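Local coordinates for sorbitol dehydrogenase (Gluconobacter oxydans, PDB 5ITG), which probably oxidises D-sorbitol to L-sorbose at a CH-OH group, passing the hydride to a nicotinamide cofactor of the NADP type, at residues 397-400 against 401-404; 408-411 against 412-415; 438-442 against 443-447; 467-470 against 471-475. All blocks are in the same frame, centred on the assembly; numbering follows the deposited sequence.

Contact 1 of 4, residues 397-400 against 401-404; sequences RDLS and RIAF
Arg401 swings its guanidinium back to the carboxylate of Asp398, so that OD2 of Asp398 stands 3.1 Å from NH1 of Arg401 in a salt bridge. The two side chains cross at about a right angle, their flat ends turned 57° against each other, and OD2 meets the guanidinium obliquely. A bend at chi3 (-60°) curls the arginine chain toward the start of its helix. The other carboxylate oxygen caps that start: OD1 of Asp398 accepts a weak bond from Ser400 N at 3.3 Å and, through its syn lone pair, a firmer one from Ser400 OG at 2.9 Å. One water carries the turn further, donating to Asp398 O and accepting from Ile402 N. The first helical bond follows, Ala403 N to Leu399 O at 2.7 Å, with Leu399 CD2 lying 4.4 Å from Ile402 CD1. A leucine in place of Arg401 would probably leave Asp398 OD2, and the Asp337 carboxylate that also pairs with Arg401 NE, without their positive mate. This capped beginning of helix 400-412 sits between helix 324-338, touched by Arg401, helix 377-394, touched by Leu399 and Ile402, and helix 461-477, met by Ala403.

Contact 2 of 4, residues 408-411 against 412-415; sequences SYLE and MLRG
Tyr409 presents its ring to two side chains three and four residues on. Leu413 spreads both methyls against it: CD1 lies 4.1 Å from the centroid of the Tyr409 ring, 29° off the normal, an off-centre CH-pi contact, while CD2 of Leu413 approaches the same ring 3.8 Å from Tyr409 CE2. Met412, a selenomethionine, folds at chi2 and chi3 until its CE methyl rests obliquely 3.7 Å from Tyr409 CD1. On another side of the helix Glu411 and Arg414 run alongside, carboxylate and guanidinium planes only 12° apart. Glu411 OE1 touches Arg414 CD at 3.7 Å, yet no N-H of the guanidinium points at it; the acid's main partners are Arg471 and Arg475.

Backbone bonds set this spacing. Met412 N and Leu413 N reach Ser408 O and Tyr409 O, after which the pattern tightens: Arg414 N bonds to Glu411 O at 3.1 Å, three residues back instead of four. A type I turn from Met412 then ends at Gly415, whose positive phi (85°) takes the chain out of the helix.

Glu427 and Tyr430 hold the hydroxyl of Tyr409. An alanine at Tyr409 is likely to open a gap beside Leu413 and Met412 and to deprive Glu427 of that hydroxyl. The buried end of helix 400-412 thus packs against helix 288-312, through Met412 and Glu411, and helix 461-477, through Leu410 and Glu411.

Contact 3 of 4, residues 438-442 against 443-447; sequences AKADD and FESSL
An Asx turn made by Asp442 leads into the 3-10 segment that begins at Ser445, in the connection from helix 432-439 toward helix 461-477. Asp442 OD1 accepts from two successive backbone groups, Glu444 N and Ser445 N, each at 2.8 Å. Both donors come in from the same face of the carboxylate, about 35° out of its plane. The second oxygen, OD2 of Asp442, accepts a hydrogen bond from Ser445 OG at 2.5 Å on its syn side, so both oxygens engage the turn and fix the rotation of the carboxylate. With chi1 of 62°, Asp442 CG stands between its own backbone N and carbonyl carbon, which turns the acid over the following residues. A water extends this network, donating to Asp442 OD1 and accepting from Ser446 N. Beside it, Ala440 CB packs 4.0 Å from Ser445 CB. Phe443 turns its ring toward helix 461-477, where it lies against Arg471, Lys472 and Arg475, and one ring face is covered by Asp441 O. Closing the loop at its base, Ser446 CB sits 3.9 Å from Ala438 CA, while a second water accepts a hydrogen bond from Ser446 OG and donates to Ala438 O, at 2.9 Å from each of these two oxygens.

Contact 4 of 4, residues 467-470 against 471-475; sequences VIVL and RKIIR
With CG anti to its carbonyl carbon (chi1 -73°), Arg471 sends its chain back along the preceding turn, where CG lies 3.3 Å from Val467 O and 4.1 Å from Val467 CG1. Lys472 takes a similar first torsion and stays nearly extended until chi4 bends (58°), bringing NZ to 3.5 Å from the CG2 methyl of Ile468; the two side chains run side by side, pointing the same way. Ile473 lays its CD1 methyl between two residues of the turn before, 4.3 Å from both Val469 CG1 and Leu470 CD2. All of this rides on regular alpha-helix, part of helix 461-477. Four consecutive i to i+4 bonds join the segments, from Arg471 N to Val467 O through to Ile474 N to Leu470 O, the last at 2.8 Å and nearly straight (166°). One face of this helix meets helix 400-412: Val467 packs on Ala403, Leu470 on Ala407 and Ile474 on Glu411. Arg471 NH2 lies at the edge of the Arg475 guanidinium, in its plane, and the Glu411 carboxylate, bound to both arginines, probably offsets their like charges.

Contacts 1 and 2 occupy the two ends of helix 400-412, their centres about 17 Å apart: a polar, partly buried cap at the start and a buried tyrosine packed by aliphatic side chains at the finish. Contact 4, inside helix 461-477, touches both. Leu470 and Val467 pack on contact 1, whereas Arg471 and Arg475 bridge Glu411 of contact 2. Contact 3 joins contact 2 through the salt bridge of Asp441 with Arg414 and lies against contact 4 through Phe443; both are partly buried, like contact 1. Regular helix dominates contact 4, with a capping bond in contact 1, an Asx turn and waters in contact 3, and apolar packing beside a charged edge in contact 2.

Contact 1 of 4, residues 397-400 against 401-404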
loop_
_atom_site.group_PDB
_atom_site.type_symbol
_atom_site.label_atom_id
_atom_site.label_comp_id
_atom_site.label_asym_id
_atom_site.label_seq_id
_atom_site.Cartn_x
_atom_site.Cartn_y
_atom_site.Cartn_z
ATOM N N ARG A 397 4.812 -31.531 -5.554
ATOM C CA ARG A 397 6.036 -31.118 -4.874
ATOM C C ARG A 397 5.894 -31.302 -3.363
ATOM O O ARG A 397 4.794 -31.524 -2.869
ATOM C CB ARG A 397 6.338 -29.661 -5.226
ATOM C CG ARG A 397 6.792 -29.485 -6.672
ATOM C CD ARG A 397 6.476 -28.106 -7.208
ATOM N NE ARG A 397 6.972 -27.043 -6.344
ATOM C CZ ARG A 397 8.254 -26.841 -6.061
ATOM N NH1 ARG A 397 9.187 -27.636 -6.573
ATOM N NH2 ARG A 397 8.604 -25.833 -5.275
ATOM N N ASP A 398 7.005 -31.219 -2.635
ATOM C CA ASP A 398 6.988 -31.392 -1.182
ATOM C C ASP A 398 5.997 -30.447 -0.506
ATOM O O ASP A 398 6.007 -29.241 -0.753
ATOM C CB ASP A 398 8.390 -31.175 -0.601
ATOM C CG ASP A 398 8.424 -31.341 0.910
ATOM O OD1 ASP A 398 7.847 -32.324 1.416
ATOM O OD2 ASP A 398 9.032 -30.491 1.593
ATOM N N LEU A 399 5.159 -31.001 0.364
ATOM C CA LEU A 399 4.131 -30.227 1.055
ATOM C C LEU A 399 4.458 -29.912 2.513
ATOM O O LEU A 399 3.702 -29.206 3.187
ATOM C CB LEU A 399 2.803 -30.988 0.985
ATOM C CG LEU A 399 2.283 -31.272 -0.430
ATOM C CD1 LEU A 399 1.096 -32.217 -0.391
ATOM C CD2 LEU A 399 1.905 -29.964 -1.084
ATOM N N SER A 400 5.587 -30.425 2.987
ATOM C CA SER A 400 6.015 -30.236 4.370
ATOM C C SER A 400 5.890 -28.833 4.944
ATOM O O SER A 400 5.216 -28.641 5.951
ATOM C CB SER A 400 7.461 -30.713 4.538
ATOM O OG SER A 400 7.550 -32.105 4.294
ATOM N N ARG A 401 6.541 -27.852 4.317
ATOM C CA ARG A 401 6.500 -26.476 4.815
ATOM C C ARG A 401 5.142 -25.819 4.608
ATOM O O ARG A 401 4.711 -24.995 5.418
ATOM C CB ARG A 401 7.592 -25.637 4.149
ATOM C CG ARG A 401 9.012 -26.067 4.522
ATOM C CD ARG A 401 10.019 -25.513 3.526
ATOM N NE ARG A 401 9.735 -25.995 2.176
ATOM C CZ ARG A 401 10.088 -27.190 1.710
ATOM N NH1 ARG A 401 10.757 -28.037 2.482
ATOM N NH2 ARG A 401 9.753 -27.551 0.480
ATOM N N ILE A 402 4.473 -26.180 3.520
ATOM C CA ILE A 402 3.156 -25.640 3.228
ATOM C C ILE A 402 2.193 -26.121 4.316
ATOM O O ILE A 402 1.367 -25.347 4.826
ATOM C CB ILE A 402 2.686 -26.099 1.820
ATOM C CG1 ILE A 402 3.476 -25.324 0.756
ATOM C CG2 ILE A 402 1.178 -25.869 1.645
ATOM C CD1 ILE A 402 3.322 -25.854 -0.650
ATOM N N ALA A 403 2.320 -27.389 4.690
ATOM C CA ALA A 403 1.457 -27.958 5.724
ATOM C C ALA A 403 1.760 -27.333 7.080
ATOM O O ALA A 403 0.863 -27.153 7.907
ATOM C CB ALA A 403 1.638 -29.469 5.786
ATOM N N PHE A 404 3.029 -27.005 7.308
ATOM C CA PHE A 404 3.439 -26.383 8.561
ATOM C C PHE A 404 2.776 -25.013 8.709
ATOM O O PHE A 404 2.325 -24.637 9.794
ATOM C CB PHE A 404 4.963 -26.217 8.612
ATOM C CG PHE A 404 5.436 -25.409 9.787
ATOM C CD1 PHE A 404 5.448 -25.958 11.065
ATOM C CD2 PHE A 404 5.781 -24.069 9.629
ATOM C CE1 PHE A 404 5.790 -25.183 12.175
ATOM C CE2 PHE A 404 6.123 -23.284 10.728
ATOM C CZ PHE A 404 6.125 -23.845 12.007
HETATM O O HOH W 1 6.194 -27.489 1.284
#

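Contact 2 of 4, residues 408-411 against 412-415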
loop_
_atom_site.group_PDB
_atom_site.type_symbol
_atom_site.label_atom_id
_atom_site.label_comp_id
_atom_site.label_asym_id
_atom_site.label_seq_id
_atom_site.Cartn_x
_atom_site.Cartn_y
_atom_site.Cartn_z
ATOM N N SER A 408 0.182 -24.247 11.682
ATOM C CA SER A 408 0.520 -23.152 12.585
ATOM C C SER A 408 -0.645 -22.179 12.685
ATOM O O SER A 408 -0.986 -21.708 13.773
ATOM C CB SER A 408 1.768 -22.410 12.086
ATOM O OG SER A 408 2.932 -23.185 12.299
ATOM N N TYR A 409 -1.246 -21.871 11.542
ATOM C CA TYR A 409 -2.394 -20.983 11.503
ATOM C C TYR A 409 -3.520 -21.584 12.354
ATOM O O TYR A 409 -4.103 -20.901 13.203
ATOM C CB TYR A 409 -2.875 -20.800 10.055
ATOM C CG TYR A 409 -4.189 -20.054 9.938
ATOM C CD1 TYR A 409 -4.293 -18.714 10.307
ATOM C CD2 TYR A 409 -5.336 -20.700 9.481
ATOM C CE1 TYR A 409 -5.518 -18.032 10.228
ATOM C CE2 TYR A 409 -6.559 -20.031 9.396
ATOM C CZ TYR A 409 -6.644 -18.701 9.772
ATOM O OH TYR A 409 -7.858 -18.044 9.701
ATOM N N LEU A 410 -3.815 -22.861 12.130
ATOM C CA LEU A 410 -4.880 -23.537 12.869
ATOM C C LEU A 410 -4.622 -23.601 14.372
ATOM O O LEU A 410 -5.543 -23.434 15.172
ATOM C CB LEU A 410 -5.102 -24.946 12.309
ATOM C CG LEU A 410 -5.693 -24.915 10.895
ATOM C CD1 LEU A 410 -5.897 -26.331 10.370
ATOM C CD2 LEU A 410 -7.012 -24.144 10.927
ATOM N N GLU A 411 -3.376 -23.844 14.760
ATOM C CA GLU A 411 -3.047 -23.891 16.177
ATOM C C GLU A 411 -3.066 -22.481 16.778
ATOM O O GLU A 411 -3.478 -22.293 17.923
ATOM C CB GLU A 411 -1.689 -24.563 16.381
ATOM C CG GLU A 411 -1.738 -26.072 16.155
ATOM C CD GLU A 411 -2.691 -26.768 17.123
ATOM O OE1 GLU A 411 -2.485 -26.639 18.348
ATOM O OE2 GLU A 411 -3.642 -27.446 16.663
HETATM N N MSE A 412 -2.643 -21.487 15.997
HETATM C CA MSE A 412 -2.628 -20.099 16.465
HETATM C C MSE A 412 -4.054 -19.663 16.808
HETATM O O MSE A 412 -4.291 -18.934 17.775
HETATM C CB MSE A 412 -2.042 -19.182 15.379
HETATM C CG MSE A 412 -1.998 -17.695 15.732
HETATM SE SE MSE A 412 -3.678 -16.741 15.432
HETATM C CE MSE A 412 -3.827 -16.960 13.493
ATOM N N LEU A 413 -5.007 -20.133 16.013
ATOM C CA LEU A 413 -6.415 -19.793 16.212
ATOM C C LEU A 413 -6.958 -20.169 17.597
ATOM O O LEU A 413 -7.907 -19.547 18.083
ATOM C CB LEU A 413 -7.259 -20.472 15.124
ATOM C CG LEU A 413 -7.838 -19.656 13.961
ATOM C CD1 LEU A 413 -6.920 -18.528 13.560
ATOM C CD2 LEU A 413 -8.106 -20.598 12.792
ATOM N N ARG A 414 -6.357 -21.169 18.234
ATOM C CA ARG A 414 -6.816 -21.613 19.549
ATOM C C ARG A 414 -6.657 -20.566 20.652
ATOM O O ARG A 414 -7.277 -20.676 21.714
ATOM C CB ARG A 414 -6.130 -22.927 19.925
ATOM C CG ARG A 414 -6.539 -24.075 18.999
ATOM C CD ARG A 414 -5.785 -25.372 19.265
ATOM N NE ARG A 414 -6.482 -26.252 20.201
ATOM C CZ ARG A 414 -6.290 -26.260 21.515
ATOM N NH1 ARG A 414 -5.412 -25.432 22.064
ATOM N NH2 ARG A 414 -6.981 -27.092 22.280
ATOM N N GLY A 415 -5.827 -19.556 20.409
ATOM C CA GLY A 415 -5.676 -18.481 21.373
ATOM C C GLY A 415 -4.709 -18.573 22.538
ATOM O O GLY A 415 -4.887 -17.871 23.539
#

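Contact 3 of 4, residues 438-442 against 443-447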
loop_
_atom_site.group_PDB
_atom_site.type_symbol
_atom_site.label_atom_id
_atom_site.label_comp_id
_atom_site.label_asym_id
_atom_site.label_seq_id
_atom_site.Cartn_x
_atom_site.Cartn_y
_atom_site.Cartn_z
ATOM N N ALA A 438 -12.522 -23.839 14.754
ATOM C CA ALA A 438 -11.194 -23.330 15.070
ATOM C C ALA A 438 -10.753 -23.669 16.486
ATOM O O ALA A 438 -9.569 -23.890 16.731
ATOM C CB ALA A 438 -11.162 -21.826 14.874
ATOM N N LYS A 439 -11.702 -23.711 17.416
ATOM C CA LYS A 439 -11.373 -24.006 18.805
ATOM C C LYS A 439 -11.582 -25.458 19.216
ATOM O O LYS A 439 -11.268 -25.833 20.346
ATOM C CB LYS A 439 -12.159 -23.079 19.738
ATOM C CG LYS A 439 -11.830 -21.610 19.540
ATOM C CD LYS A 439 -12.478 -20.737 20.595
ATOM C CE LYS A 439 -12.102 -19.276 20.396
ATOM N NZ LYS A 439 -10.625 -19.061 20.483
ATOM N N ALA A 440 -12.099 -26.278 18.307
ATOM C CA ALA A 440 -12.314 -27.688 18.609
ATOM C C ALA A 440 -11.018 -28.276 19.168
ATOM O O ALA A 440 -9.928 -27.794 18.860
ATOM C CB ALA A 440 -12.733 -28.436 17.354
ATOM N N ASP A 441 -11.133 -29.310 19.995
ATOM C CA ASP A 441 -9.948 -29.926 20.579
ATOM C C ASP A 441 -9.331 -30.981 19.683
ATOM O O ASP A 441 -8.207 -31.424 19.925
ATOM C CB ASP A 441 -10.270 -30.540 21.942
ATOM C CG ASP A 441 -10.510 -29.490 23.003
ATOM O OD1 ASP A 441 -9.690 -28.550 23.098
ATOM O OD2 ASP A 441 -11.511 -29.607 23.746
ATOM N N ASP A 442 -10.059 -31.394 18.650
ATOM C CA ASP A 442 -9.526 -32.389 17.736
ATOM C C ASP A 442 -8.501 -31.708 16.842
ATOM O O ASP A 442 -8.091 -30.576 17.107
ATOM C CB ASP A 442 -10.638 -33.014 16.891
ATOM C CG ASP A 442 -11.350 -32.004 16.019
ATOM O OD1 ASP A 442 -10.681 -31.361 15.182
ATOM O OD2 ASP A 442 -12.583 -31.858 16.170
ATOM N N PHE A 443 -8.091 -32.394 15.782
ATOM C CA PHE A 443 -7.097 -31.852 14.867
ATOM C C PHE A 443 -7.569 -31.903 13.420
ATOM O O PHE A 443 -6.776 -31.683 12.506
ATOM C CB PHE A 443 -5.800 -32.650 14.993
ATOM C CG PHE A 443 -5.193 -32.608 16.364
ATOM C CD1 PHE A 443 -4.517 -31.475 16.805
ATOM C CD2 PHE A 443 -5.292 -33.703 17.215
ATOM C CE1 PHE A 443 -3.949 -31.434 18.074
ATOM C CE2 PHE A 443 -4.728 -33.671 18.484
ATOM C CZ PHE A 443 -4.053 -32.534 18.915
ATOM N N GLU A 444 -8.854 -32.184 13.214
ATOM C CA GLU A 444 -9.400 -32.295 11.862
ATOM C C GLU A 444 -10.480 -31.280 11.509
ATOM O O GLU A 444 -10.546 -30.810 10.376
ATOM C CB GLU A 444 -9.977 -33.694 11.655
ATOM C CG GLU A 444 -9.015 -34.817 11.966
ATOM C CD GLU A 444 -9.699 -36.169 11.977
ATOM O OE1 GLU A 444 -10.301 -36.539 10.946
ATOM O OE2 GLU A 444 -9.633 -36.860 13.018
ATOM N N SER A 445 -11.329 -30.956 12.476
ATOM C CA SER A 445 -12.429 -30.030 12.249
ATOM C C SER A 445 -12.095 -28.716 11.557
ATOM O O SER A 445 -12.739 -28.365 10.573
ATOM C CB SER A 445 -13.143 -29.728 13.568
ATOM O OG SER A 445 -13.716 -30.905 14.104
ATOM N N SER A 446 -11.097 -27.991 12.059
ATOM C CA SER A 446 -10.756 -26.698 11.471
ATOM C C SER A 446 -10.192 -26.741 10.050
ATOM O O SER A 446 -9.950 -25.699 9.451
ATOM C CB SER A 446 -9.823 -25.896 12.402
ATOM O OG SER A 446 -8.674 -26.627 12.773
ATOM N N LEU A 447 -9.996 -27.936 9.503
ATOM C CA LEU A 447 -9.509 -28.046 8.131
ATOM C C LEU A 447 -10.625 -27.568 7.205
ATOM O O LEU A 447 -10.386 -27.210 6.052
ATOM C CB LEU A 447 -9.135 -29.492 7.801
ATOM C CG LEU A 447 -7.809 -30.010 8.367
ATOM C CD1 LEU A 447 -7.658 -31.491 8.072
ATOM C CD2 LEU A 447 -6.657 -29.234 7.751
HETATM O O HOH W 2 -7.973 -24.354 14.389
HETATM O O HOH W 3 -9.802 -28.643 14.737
#

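Contact 4 of 4, residues 467-470 against 471-475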
loop_
_atom_site.group_PDB
_atom_site.type_symbol
_atom_site.label_atom_id
_atom_site.label_comp_id
_atom_site.label_asym_id
_atom_site.label_seq_id
_atom_site.Cartn_x
_atom_site.Cartn_y
_atom_site.Cartn_z
ATOM N N VAL A 467 -0.934 -31.984 7.598
ATOM C CA VAL A 467 -1.333 -30.885 8.472
ATOM C C VAL A 467 -1.729 -31.427 9.838
ATOM O O VAL A 467 -1.339 -30.884 10.870
ATOM C CB VAL A 467 -2.527 -30.092 7.876
ATOM C CG1 VAL A 467 -3.087 -29.124 8.917
ATOM C CG2 VAL A 467 -2.068 -29.303 6.636
ATOM N N ILE A 468 -2.513 -32.498 9.832
ATOM C CA ILE A 468 -2.977 -33.130 11.063
ATOM C C ILE A 468 -1.779 -33.606 11.883
ATOM O O ILE A 468 -1.697 -33.351 13.085
ATOM C CB ILE A 468 -3.916 -34.325 10.732
ATOM C CG1 ILE A 468 -5.229 -33.790 10.145
ATOM C CG2 ILE A 468 -4.156 -35.174 11.977
ATOM C CD1 ILE A 468 -6.188 -34.862 9.693
ATOM N N VAL A 469 -0.846 -34.285 11.221
ATOM C CA VAL A 469 0.363 -34.779 11.872
ATOM C C VAL A 469 1.140 -33.646 12.548
ATOM O O VAL A 469 1.603 -33.792 13.685
ATOM C CB VAL A 469 1.284 -35.499 10.848
ATOM C CG1 VAL A 469 2.693 -35.681 11.421
ATOM C CG2 VAL A 469 0.694 -36.860 10.497
ATOM N N LEU A 470 1.264 -32.511 11.860
ATOM C CA LEU A 470 2.000 -31.365 12.396
ATOM C C LEU A 470 1.266 -30.647 13.524
ATOM O O LEU A 470 1.897 -30.184 14.476
ATOM C CB LEU A 470 2.336 -30.373 11.269
ATOM C CG LEU A 470 3.218 -30.969 10.162
ATOM C CD1 LEU A 470 3.462 -29.947 9.066
ATOM C CD2 LEU A 470 4.540 -31.440 10.759
ATOM N N ARG A 471 -0.059 -30.548 13.421
ATOM C CA ARG A 471 -0.842 -29.900 14.470
ATOM C C ARG A 471 -0.631 -30.695 15.752
ATOM O O ARG A 471 -0.510 -30.127 16.836
ATOM C CB ARG A 471 -2.339 -29.891 14.139
ATOM C CG ARG A 471 -2.763 -28.919 13.042
ATOM C CD ARG A 471 -4.287 -28.788 12.998
ATOM N NE ARG A 471 -4.805 -28.187 14.223
ATOM C CZ ARG A 471 -6.096 -28.000 14.497
ATOM N NH1 ARG A 471 -7.030 -28.373 13.631
ATOM N NH2 ARG A 471 -6.450 -27.431 15.643
ATOM N N LYS A 472 -0.593 -32.014 15.614
ATOM C CA LYS A 472 -0.398 -32.891 16.762
ATOM C C LYS A 472 0.950 -32.630 17.420
ATOM O O LYS A 472 1.043 -32.529 18.643
ATOM C CB LYS A 472 -0.512 -34.354 16.328
ATOM C CG LYS A 472 -1.952 -34.827 16.160
ATOM C CD LYS A 472 -2.012 -36.188 15.483
ATOM C CE LYS A 472 -3.334 -36.900 15.747
ATOM N NZ LYS A 472 -4.525 -36.131 15.292
ATOM N N ILE A 473 1.991 -32.505 16.606
ATOM C CA ILE A 473 3.328 -32.241 17.122
ATOM C C ILE A 473 3.380 -30.863 17.783
ATOM O O ILE A 473 3.934 -30.711 18.870
ATOM C CB ILE A 473 4.372 -32.301 15.994
ATOM C CG1 ILE A 473 4.450 -33.729 15.447
ATOM C CG2 ILE A 473 5.731 -31.820 16.510
ATOM C CD1 ILE A 473 5.361 -33.888 14.251
ATOM N N ILE A 474 2.791 -29.868 17.124
ATOM C CA ILE A 474 2.766 -28.508 17.650
ATOM C C ILE A 474 2.093 -28.435 19.013
ATOM O O ILE A 474 2.559 -27.735 19.908
ATOM C CB ILE A 474 1.998 -27.536 16.719
ATOM C CG1 ILE A 474 2.782 -27.305 15.426
ATOM C CG2 ILE A 474 1.752 -26.218 17.440
ATOM C CD1 ILE A 474 2.083 -26.389 14.449
ATOM N N ARG A 475 0.982 -29.142 19.172
ATOM C CA ARG A 475 0.277 -29.082 20.440
ATOM C C ARG A 475 1.003 -29.799 21.574
ATOM O O ARG A 475 0.960 -29.355 22.718
ATOM C CB ARG A 475 -1.138 -29.646 20.309
ATOM C CG ARG A 475 -2.010 -29.297 21.508
ATOM C CD ARG A 475 -3.456 -29.567 21.237
ATOM N NE ARG A 475 -3.929 -28.863 20.051
ATOM C CZ ARG A 475 -5.172 -28.956 19.597
ATOM N NH1 ARG A 475 -6.051 -29.712 20.240
ATOM N NH2 ARG A 475 -5.530 -28.322 18.492
#